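Local coordinates for NDP-rhamnosyltransferase (Saccharopolyspora spinosa, PDB 3TSA), which belongs to the rhamnosyltransferases of the GT-B glycosyltransferase fold, built from two Rossmann-like domains, at residues A[79-93]-A[147-159]. Numbering follows the deposited sequence.
Sequences RDTEAGRQLWEQTAS and PTAGPFSDRAHEL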
ATOM      1  N   ARG A  79      -3.295  35.729  -7.846  1.00 16.79           N
ATOM      2  CA  ARG A  79      -3.139  36.052  -6.395  1.00 18.99           C
ATOM      3  C   ARG A  79      -2.859  37.544  -6.189  1.00 22.76           C
ATOM      4  O   ARG A  79      -3.138  38.052  -5.095  1.00 23.57           O
ATOM      5  CB  ARG A  79      -2.129  35.157  -5.725  1.00 20.81           C
ATOM      6  CG  ARG A  79      -2.774  33.828  -5.374  1.00 18.52           C
ATOM      7  CD  ARG A  79      -1.771  32.845  -4.730  1.00 20.76           C
ATOM      8  NE  ARG A  79      -0.675  32.486  -5.620  1.00 17.20           N
ATOM      9  CZ  ARG A  79       0.621  32.533  -5.271  1.00 18.89           C
ATOM     10  NH1 ARG A  79       1.020  32.922  -4.027  1.00 18.08           N
ATOM     11  NH2 ARG A  79       1.549  32.202  -6.190  1.00 16.31           N
ATOM     12  N   ASP A  80      -2.356  38.212  -7.250  1.00 22.56           N
ATOM     13  CA  ASP A  80      -2.147  39.711  -7.225  1.00 26.92           C
ATOM     14  C   ASP A  80      -3.434  40.495  -7.526  1.00 27.37           C
ATOM     15  O   ASP A  80      -3.396  41.718  -7.741  1.00 29.89           O
ATOM     16  CB  ASP A  80      -1.166  40.124  -8.295  1.00 27.52           C
ATOM     17  CG  ASP A  80       0.171  39.421  -8.205  1.00 36.68           C
ATOM     18  OD1 ASP A  80       0.687  39.192  -7.071  1.00 44.09           O
ATOM     19  OD2 ASP A  80       0.750  39.158  -9.303  1.00 45.40           O
ATOM     20  N   THR A  81      -4.581  39.858  -7.515  1.00 27.06           N
ATOM     21  CA  THR A  81      -5.818  40.576  -7.638  1.00 25.31           C
ATOM     22  C   THR A  81      -6.618  40.454  -6.367  1.00 27.40           C
ATOM     23  O   THR A  81      -6.357  39.559  -5.539  1.00 28.38           O
ATOM     24  CB  THR A  81      -6.697  40.109  -8.820  1.00 25.95           C
ATOM     25  OG1 THR A  81      -7.275  38.813  -8.539  1.00 23.56           O
ATOM     26  CG2 THR A  81      -5.934  40.158 -10.149  1.00 21.73           C
ATOM     27  N   GLU A  82      -7.627  41.323  -6.217  1.00 28.95           N
ATOM     28  CA  GLU A  82      -8.515  41.260  -5.061  1.00 29.33           C
ATOM     29  C   GLU A  82      -9.359  39.998  -4.993  1.00 26.85           C
ATOM     30  O   GLU A  82      -9.567  39.427  -3.882  1.00 27.96           O
ATOM     31  CB  GLU A  82      -9.415  42.498  -5.045  1.00 30.98           C
ATOM     32  CG  GLU A  82     -10.769  42.260  -4.367  1.00 39.14           C
ATOM     33  CD  GLU A  82     -10.686  42.373  -2.850  1.00 48.42           C
ATOM     34  OE1 GLU A  82      -9.762  43.068  -2.333  1.00 51.70           O
ATOM     35  OE2 GLU A  82     -11.565  41.773  -2.170  1.00 52.51           O
ATOM     36  N   ALA A  83      -9.830  39.535  -6.155  1.00 26.07           N
ATOM     37  CA  ALA A  83     -10.737  38.394  -6.195  1.00 23.28           C
ATOM     38  C   ALA A  83      -9.896  37.188  -5.817  1.00 21.01           C
ATOM     39  O   ALA A  83     -10.427  36.258  -5.202  1.00 22.28           O
ATOM     40  CB  ALA A  83     -11.331  38.167  -7.613  1.00 22.82           C
ATOM     41  N   GLY A  84      -8.633  37.199  -6.245  1.00 20.89           N
ATOM     42  CA  GLY A  84      -7.720  36.004  -6.074  1.00 19.85           C
ATOM     43  C   GLY A  84      -7.327  35.897  -4.605  1.00 20.08           C
ATOM     44  O   GLY A  84      -7.409  34.825  -3.975  1.00 18.84           O
ATOM     45  N   ARG A  85      -6.956  37.043  -4.033  1.00 21.79           N
ATOM     46  CA  ARG A  85      -6.657  37.139  -2.580  1.00 22.67           C
ATOM     47  C   ARG A  85      -7.837  36.643  -1.769  1.00 23.69           C
ATOM     48  O   ARG A  85      -7.622  35.855  -0.839  1.00 23.11           O
ATOM     49  CB  ARG A  85      -6.280  38.562  -2.108  1.00 23.49           C
ATOM     50  CG  ARG A  85      -5.024  39.072  -2.676  1.00 29.80           C
ATOM     51  CD  ARG A  85      -4.472  40.307  -1.890  1.00 40.46           C
ATOM     52  NE  ARG A  85      -3.585  41.118  -2.754  1.00 48.90           N
ATOM     53  CZ  ARG A  85      -2.395  40.734  -3.262  1.00 52.10           C
ATOM     54  NH1 ARG A  85      -1.683  41.592  -4.017  1.00 54.00           N
ATOM     55  NH2 ARG A  85      -1.898  39.512  -3.039  1.00 50.51           N
ATOM     56  N   GLN A  86      -9.074  37.076  -2.066  1.00 23.67           N
ATOM     57  CA  GLN A  86     -10.240  36.624  -1.262  1.00 24.66           C
ATOM     58  C   GLN A  86     -10.449  35.120  -1.308  1.00 23.88           C
ATOM     59  O   GLN A  86     -10.810  34.499  -0.305  1.00 23.91           O
ATOM     60  CB  GLN A  86     -11.536  37.218  -1.822  1.00 25.54           C
ATOM     61  CG  GLN A  86     -11.878  38.623  -1.339  1.00 33.85           C
ATOM     62  CD  GLN A  86     -13.322  38.999  -1.770  1.00 41.93           C
ATOM     63  OE1 GLN A  86     -13.969  39.869  -1.189  1.00 47.11           O
ATOM     64  NE2 GLN A  86     -13.812  38.323  -2.798  1.00 44.40           N
ATOM     65  N   LEU A  87     -10.267  34.513  -2.490  1.00 21.54           N
ATOM     66  CA  LEU A  87     -10.446  33.063  -2.577  1.00 19.15           C
ATOM     67  C   LEU A  87      -9.463  32.373  -1.692  1.00 19.63           C
ATOM     68  O   LEU A  87      -9.869  31.453  -0.989  1.00 21.04           O
ATOM     69  CB  LEU A  87     -10.244  32.528  -3.985  1.00 19.64           C
ATOM     70  CG  LEU A  87     -11.353  32.717  -5.033  1.00 22.41           C
ATOM     71  CD1 LEU A  87     -10.704  32.258  -6.369  1.00 20.48           C
ATOM     72  CD2 LEU A  87     -12.631  31.939  -4.766  1.00 24.00           C
ATOM     73  N   TRP A  88      -8.178  32.759  -1.793  1.00 19.21           N
ATOM     74  CA  TRP A  88      -7.134  32.073  -1.011  1.00 18.65           C
ATOM     75  C   TRP A  88      -7.292  32.428   0.475  1.00 19.27           C
ATOM     76  O   TRP A  88      -7.112  31.558   1.317  1.00 19.74           O
ATOM     77  CB  TRP A  88      -5.746  32.388  -1.534  1.00 19.26           C
ATOM     78  CG  TRP A  88      -5.506  31.668  -2.835  1.00 18.31           C
ATOM     79  CD1 TRP A  88      -5.603  32.166  -4.110  1.00 17.69           C
ATOM     80  CD2 TRP A  88      -5.112  30.307  -2.949  1.00 17.90           C
ATOM     81  NE1 TRP A  88      -5.302  31.158  -5.020  1.00 18.37           N
ATOM     82  CE2 TRP A  88      -4.996  30.009  -4.335  1.00 16.53           C
ATOM     83  CE3 TRP A  88      -4.872  29.297  -2.008  1.00 16.13           C
ATOM     84  CZ2 TRP A  88      -4.649  28.709  -4.790  1.00 19.49           C
ATOM     85  CZ3 TRP A  88      -4.494  28.058  -2.429  1.00 15.82           C
ATOM     86  CH2 TRP A  88      -4.343  27.761  -3.802  1.00 19.19           C
ATOM     87  N   GLU A  89      -7.701  33.654   0.787  1.00 18.38           N
ATOM     88  CA  GLU A  89      -7.955  34.004   2.224  1.00 20.53           C
ATOM     89  C   GLU A  89      -9.132  33.203   2.819  1.00 21.28           C
ATOM     90  O   GLU A  89      -9.069  32.738   3.999  1.00 21.08           O
ATOM     91  CB  GLU A  89      -8.095  35.540   2.415  1.00 19.84           C
ATOM     92  CG  GLU A  89      -6.754  36.281   2.142  1.00 24.73           C
ATOM     93  CD  GLU A  89      -6.899  37.793   2.164  1.00 34.39           C
ATOM     94  OE1 GLU A  89      -8.001  38.314   1.853  1.00 37.59           O
ATOM     95  OE2 GLU A  89      -5.904  38.447   2.483  1.00 31.12           O
ATOM     96  N   GLN A  90     -10.189  32.985   2.016  1.00 21.84           N
ATOM     97  CA  GLN A  90     -11.365  32.219   2.497  1.00 23.71           C
ATOM     98  C   GLN A  90     -10.987  30.739   2.702  1.00 23.73           C
ATOM     99  O   GLN A  90     -11.391  30.083   3.696  1.00 24.83           O
ATOM    100  CB  GLN A  90     -12.570  32.446   1.553  1.00 24.17           C
ATOM    101  CG  GLN A  90     -13.618  31.298   1.342  1.00 31.88           C
ATOM    102  CD  GLN A  90     -14.130  31.208  -0.198  1.00 41.58           C
ATOM    103  OE1 GLN A  90     -14.304  32.242  -0.909  1.00 45.60           O
ATOM    104  NE2 GLN A  90     -14.343  29.972  -0.686  1.00 42.99           N
ATOM    105  N   THR A  91     -10.160  30.197   1.792  1.00 20.98           N
ATOM    106  CA  THR A  91      -9.632  28.869   1.997  1.00 20.81           C
ATOM    107  C   THR A  91      -8.923  28.739   3.334  1.00 19.84           C
ATOM    108  O   THR A  91      -9.213  27.783   4.096  1.00 19.69           O
ATOM    109  CB  THR A  91      -8.645  28.449   0.851  1.00 21.57           C
ATOM    110  OG1 THR A  91      -9.386  28.529  -0.360  1.00 23.32           O
ATOM    111  CG2 THR A  91      -8.230  26.995   1.040  1.00 20.23           C
ATOM    112  N   ALA A  92      -8.009  29.676   3.618  1.00 17.91           N
ATOM    113  CA  ALA A  92      -7.270  29.627   4.873  1.00 19.74           C
ATOM    114  C   ALA A  92      -8.250  29.811   6.045  1.00 18.64           C
ATOM    115  O   ALA A  92      -8.162  29.107   7.075  1.00 19.71           O
ATOM    116  CB  ALA A  92      -6.198  30.686   4.915  1.00 20.47           C
ATOM    117  N   SER A  93      -9.231  30.697   5.887  1.00 20.18           N
ATOM    118  CA  SER A  93     -10.157  30.850   6.991  1.00 20.22           C
ATOM    119  C   SER A  93     -10.900  29.543   7.314  1.00 21.46           C
ATOM    120  O   SER A  93     -11.000  29.159   8.497  1.00 19.29           O
ATOM    121  CB  SER A  93     -11.145  31.937   6.661  1.00 21.62           C
ATOM    122  OG  SER A  93     -10.486  33.165   6.727  1.00 22.29           O
ATOM    123  N   PRO A 147       0.595  27.342  -4.354  1.00 14.78           N
ATOM    124  CA  PRO A 147       0.309  28.783  -4.456  1.00 14.36           C
ATOM    125  C   PRO A 147      -0.112  29.370  -3.120  1.00 16.42           C
ATOM    126  O   PRO A 147      -0.883  30.326  -3.088  1.00 16.86           O
ATOM    127  CB  PRO A 147      -0.885  28.838  -5.422  1.00 16.77           C
ATOM    128  CG  PRO A 147      -1.328  27.493  -5.633  1.00 15.25           C
ATOM    129  CD  PRO A 147      -0.575  26.522  -4.697  1.00 15.58           C
ATOM    130  N   THR A 148       0.385  28.793  -2.028  1.00 15.66           N
ATOM    131  CA  THR A 148      -0.089  29.248  -0.702  1.00 16.47           C
ATOM    132  C   THR A 148       0.589  30.439  -0.120  1.00 16.88           C
ATOM    133  O   THR A 148       0.078  30.988   0.845  1.00 17.26           O
ATOM    134  CB  THR A 148      -0.158  28.090   0.348  1.00 15.11           C
ATOM    135  OG1 THR A 148       1.154  27.624   0.687  1.00 15.22           O
ATOM    136  CG2 THR A 148      -1.098  27.005  -0.135  1.00 16.60           C
ATOM    137  N   ALA A 149       1.727  30.848  -0.675  1.00 17.89           N
ATOM    138  CA  ALA A 149       2.451  32.067  -0.183  1.00 18.50           C
ATOM    139  C   ALA A 149       1.648  33.335  -0.244  1.00 20.55           C
ATOM    140  O   ALA A 149       1.909  34.340   0.487  1.00 21.67           O
ATOM    141  CB  ALA A 149       3.730  32.295  -0.898  1.00 19.03           C
ATOM    142  N   GLY A 150       0.659  33.557  -1.023  1.00 17.73           N
ATOM    143  CA  GLY A 150       0.468  35.044  -0.408  1.00 23.17           C
ATOM    144  C   GLY A 150      -0.604  35.234   0.670  1.00 20.01           C
ATOM    145  O   GLY A 150      -0.429  35.121   1.927  1.00 21.51           O
ATOM    146  N   PRO A 151      -1.765  35.468   0.165  1.00 21.27           N
ATOM    147  CA  PRO A 151      -3.045  35.535   0.855  1.00 20.13           C
ATOM    148  C   PRO A 151      -3.320  34.360   1.782  1.00 18.54           C
ATOM    149  O   PRO A 151      -3.698  34.586   2.937  1.00 18.57           O
ATOM    150  CB  PRO A 151      -4.070  35.636  -0.272  1.00 20.86           C
ATOM    151  CG  PRO A 151      -3.279  35.499  -1.539  1.00 24.45           C
ATOM    152  CD  PRO A 151      -1.860  35.761  -1.268  1.00 22.14           C
ATOM    153  N   PHE A 152      -3.070  33.127   1.343  1.00 18.13           N
ATOM    154  CA  PHE A 152      -3.363  31.954   2.199  1.00 18.76           C
ATOM    155  C   PHE A 152      -2.454  31.950   3.442  1.00 19.02           C
ATOM    156  O   PHE A 152      -2.938  31.838   4.583  1.00 17.71           O
ATOM    157  CB  PHE A 152      -3.268  30.621   1.404  1.00 19.57           C
ATOM    158  CG  PHE A 152      -3.498  29.383   2.264  1.00 16.00           C
ATOM    159  CD1 PHE A 152      -2.452  28.896   3.072  1.00 14.68           C
ATOM    160  CD2 PHE A 152      -4.735  28.719   2.270  1.00 16.45           C
ATOM    161  CE1 PHE A 152      -2.618  27.764   3.878  1.00 17.19           C
ATOM    162  CE2 PHE A 152      -4.918  27.574   3.100  1.00 14.65           C
ATOM    163  CZ  PHE A 152      -3.854  27.110   3.882  1.00 13.24           C
ATOM    164  N   SER A 153      -1.161  32.065   3.248  1.00 18.28           N
ATOM    165  CA  SER A 153      -0.273  31.915   4.367  1.00 19.92           C
ATOM    166  C   SER A 153      -0.442  33.115   5.327  1.00 20.20           C
ATOM    167  O   SER A 153      -0.391  32.939   6.578  1.00 18.52           O
ATOM    168  CB  SER A 153       1.131  31.837   3.828  1.00 21.15           C
ATOM    169  OG  SER A 153       2.020  31.993   4.897  1.00 22.19           O
ATOM    170  N   ASP A 154      -0.715  34.291   4.770  1.00 19.48           N
ATOM    171  CA  ASP A 154      -0.924  35.478   5.626  1.00 20.45           C
ATOM    172  C   ASP A 154      -2.171  35.340   6.481  1.00 18.25           C
ATOM    173  O   ASP A 154      -2.153  35.781   7.657  1.00 18.92           O
ATOM    174  CB  ASP A 154      -1.068  36.723   4.756  1.00 21.42           C
ATOM    175  CG  ASP A 154       0.296  37.284   4.315  1.00 23.70           C
ATOM    176  OD1 ASP A 154       1.376  36.785   4.749  1.00 26.08           O
ATOM    177  OD2 ASP A 154       0.283  38.209   3.483  1.00 31.23           O
ATOM    178  N   ARG A 155      -3.262  34.838   5.906  1.00 18.19           N
ATOM    179  CA  ARG A 155      -4.510  34.610   6.664  1.00 16.92           C
ATOM    180  C   ARG A 155      -4.338  33.524   7.688  1.00 16.79           C
ATOM    181  O   ARG A 155      -4.839  33.615   8.809  1.00 18.25           O
ATOM    182  CB  ARG A 155      -5.648  34.336   5.665  1.00 15.95           C
ATOM    183  CG  ARG A 155      -7.062  34.166   6.263  1.00 16.71           C
ATOM    184  CD  ARG A 155      -7.509  35.515   6.958  1.00 21.42           C
ATOM    185  NE  ARG A 155      -8.826  35.257   7.493  1.00 31.98           N
ATOM    186  CZ  ARG A 155      -9.499  36.054   8.329  1.00 35.88           C
ATOM    187  NH1 ARG A 155      -8.963  37.188   8.785  1.00 34.92           N
ATOM    188  NH2 ARG A 155     -10.718  35.673   8.695  1.00 35.39           N
ATOM    189  N   ALA A 156      -3.611  32.450   7.342  1.00 16.41           N
ATOM    190  CA  ALA A 156      -3.325  31.409   8.327  1.00 16.72           C
ATOM    191  C   ALA A 156      -2.579  31.939   9.575  1.00 17.69           C
ATOM    192  O   ALA A 156      -2.875  31.556  10.722  1.00 17.51           O
ATOM    193  CB  ALA A 156      -2.502  30.308   7.664  1.00 15.82           C
ATOM    194  N   HIS A 157      -1.595  32.811   9.360  1.00 17.47           N
ATOM    195  CA  HIS A 157      -0.857  33.451  10.457  1.00 17.89           C
ATOM    196  C   HIS A 157      -1.808  34.404  11.212  1.00 18.66           C
ATOM    197  O   HIS A 157      -1.846  34.380  12.455  1.00 18.70           O
ATOM    198  CB  HIS A 157       0.386  34.193   9.912  1.00 14.80           C
ATOM    199  CG  HIS A 157       1.564  33.273   9.760  1.00 20.90           C
ATOM    200  ND1 HIS A 157       2.179  32.707  10.849  1.00 18.65           N
ATOM    201  CD2 HIS A 157       2.134  32.714   8.668  1.00 20.44           C
ATOM    202  CE1 HIS A 157       3.131  31.878  10.438  1.00 21.98           C
ATOM    203  NE2 HIS A 157       3.121  31.865   9.114  1.00 22.48           N
ATOM    204  N   GLU A 158      -2.604  35.179  10.485  1.00 19.17           N
ATOM    205  CA  GLU A 158      -3.538  36.119  11.169  1.00 19.82           C
ATOM    206  C   GLU A 158      -4.479  35.418  12.156  1.00 20.64           C
ATOM    207  O   GLU A 158      -4.674  35.895  13.288  1.00 20.68           O
ATOM    208  CB  GLU A 158      -4.330  36.924  10.175  1.00 20.66           C
ATOM    209  CG  GLU A 158      -5.145  38.100  10.770  1.00 25.83           C
ATOM    210  CD  GLU A 158      -6.111  38.704   9.727  1.00 32.54           C
ATOM    211  OE1 GLU A 158      -6.129  38.255   8.535  1.00 32.40           O
ATOM    212  OE2 GLU A 158      -6.848  39.643  10.079  1.00 37.27           O
ATOM    213  N   LEU A 159      -5.045  34.284  11.751  1.00 19.09           N
ATOM    214  CA  LEU A 159      -5.962  33.547  12.587  1.00 20.05           C
ATOM    215  C   LEU A 159      -5.256  32.647  13.607  1.00 21.03           C
ATOM    216  O   LEU A 159      -5.718  32.485  14.752  1.00 22.91           O
ATOM    217  CB  LEU A 159      -6.874  32.700  11.735  1.00 17.78           C
ATOM    218  CG  LEU A 159      -7.715  33.518  10.790  1.00 18.02           C
ATOM    219  CD1 LEU A 159      -8.407  32.606   9.891  1.00 18.97           C
ATOM    220  CD2 LEU A 159      -8.679  34.461  11.597  1.00 22.65           C
TER
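In the N-terminal Rossmann-like domain of this GT-B fold, helices 82-113 and 151-166 pack on each other through Trp88, Pro151, Phe152 and Ala92. The segment axes run in the same general direction, crossing at -41° and approaching to 7.6 Å. Pro151, the first helical residue after the N-cap Gly150, suits a position where an N-H would have no helical carbonyl to donate to; its compact apolar ring lies against the backbone of Arg85 and the CB of Trp88, Pro151 CB coming 3.9 Å from Trp88 CB. The broad indole of Trp88 reaches to Pro147, four residues before Pro151, where its CH2 touches Pro147 CG at 3.5 Å, while its buried NE1 is satisfied by the carbonyl of Phe76. Arg79 crosses Pro147, its CD over the rim of the indole; the bend at chi3 (-63°) turns its guanidinium across Pro147 CA, and NH1 forms a salt bridge with Asp190. Further along, with CG anti to the backbone N (chi1 177°), the ring of Phe152 is carried to Ala92, whose CB makes a CH-pi contact over one face, 4.0 Å from the ring centroid; Thr148 CG2 lies over the rim of the opposite face. Alanine is small enough to sit over the ring while its CB also meets Arg155 CB. Leu125 of helix 125-133 packs on Phe152 as well. At the outer end, the long Arg155 bends at chi2 and aims its guanidinium edge at Ser93, whose short hydroxyl gives its proton to Glu89 O and keeps its oxygen available. Arg155 NH1 also pairs with Glu158 OE1 in a salt bridge, and Leu159 CD2 lies over one face of the guanidinium, which should limit its rotation. The group grips Ser93 OG side-on, in its own plane, from Arg155 NE at 2.8 Å and Arg155 NH2 at 3.2 Å.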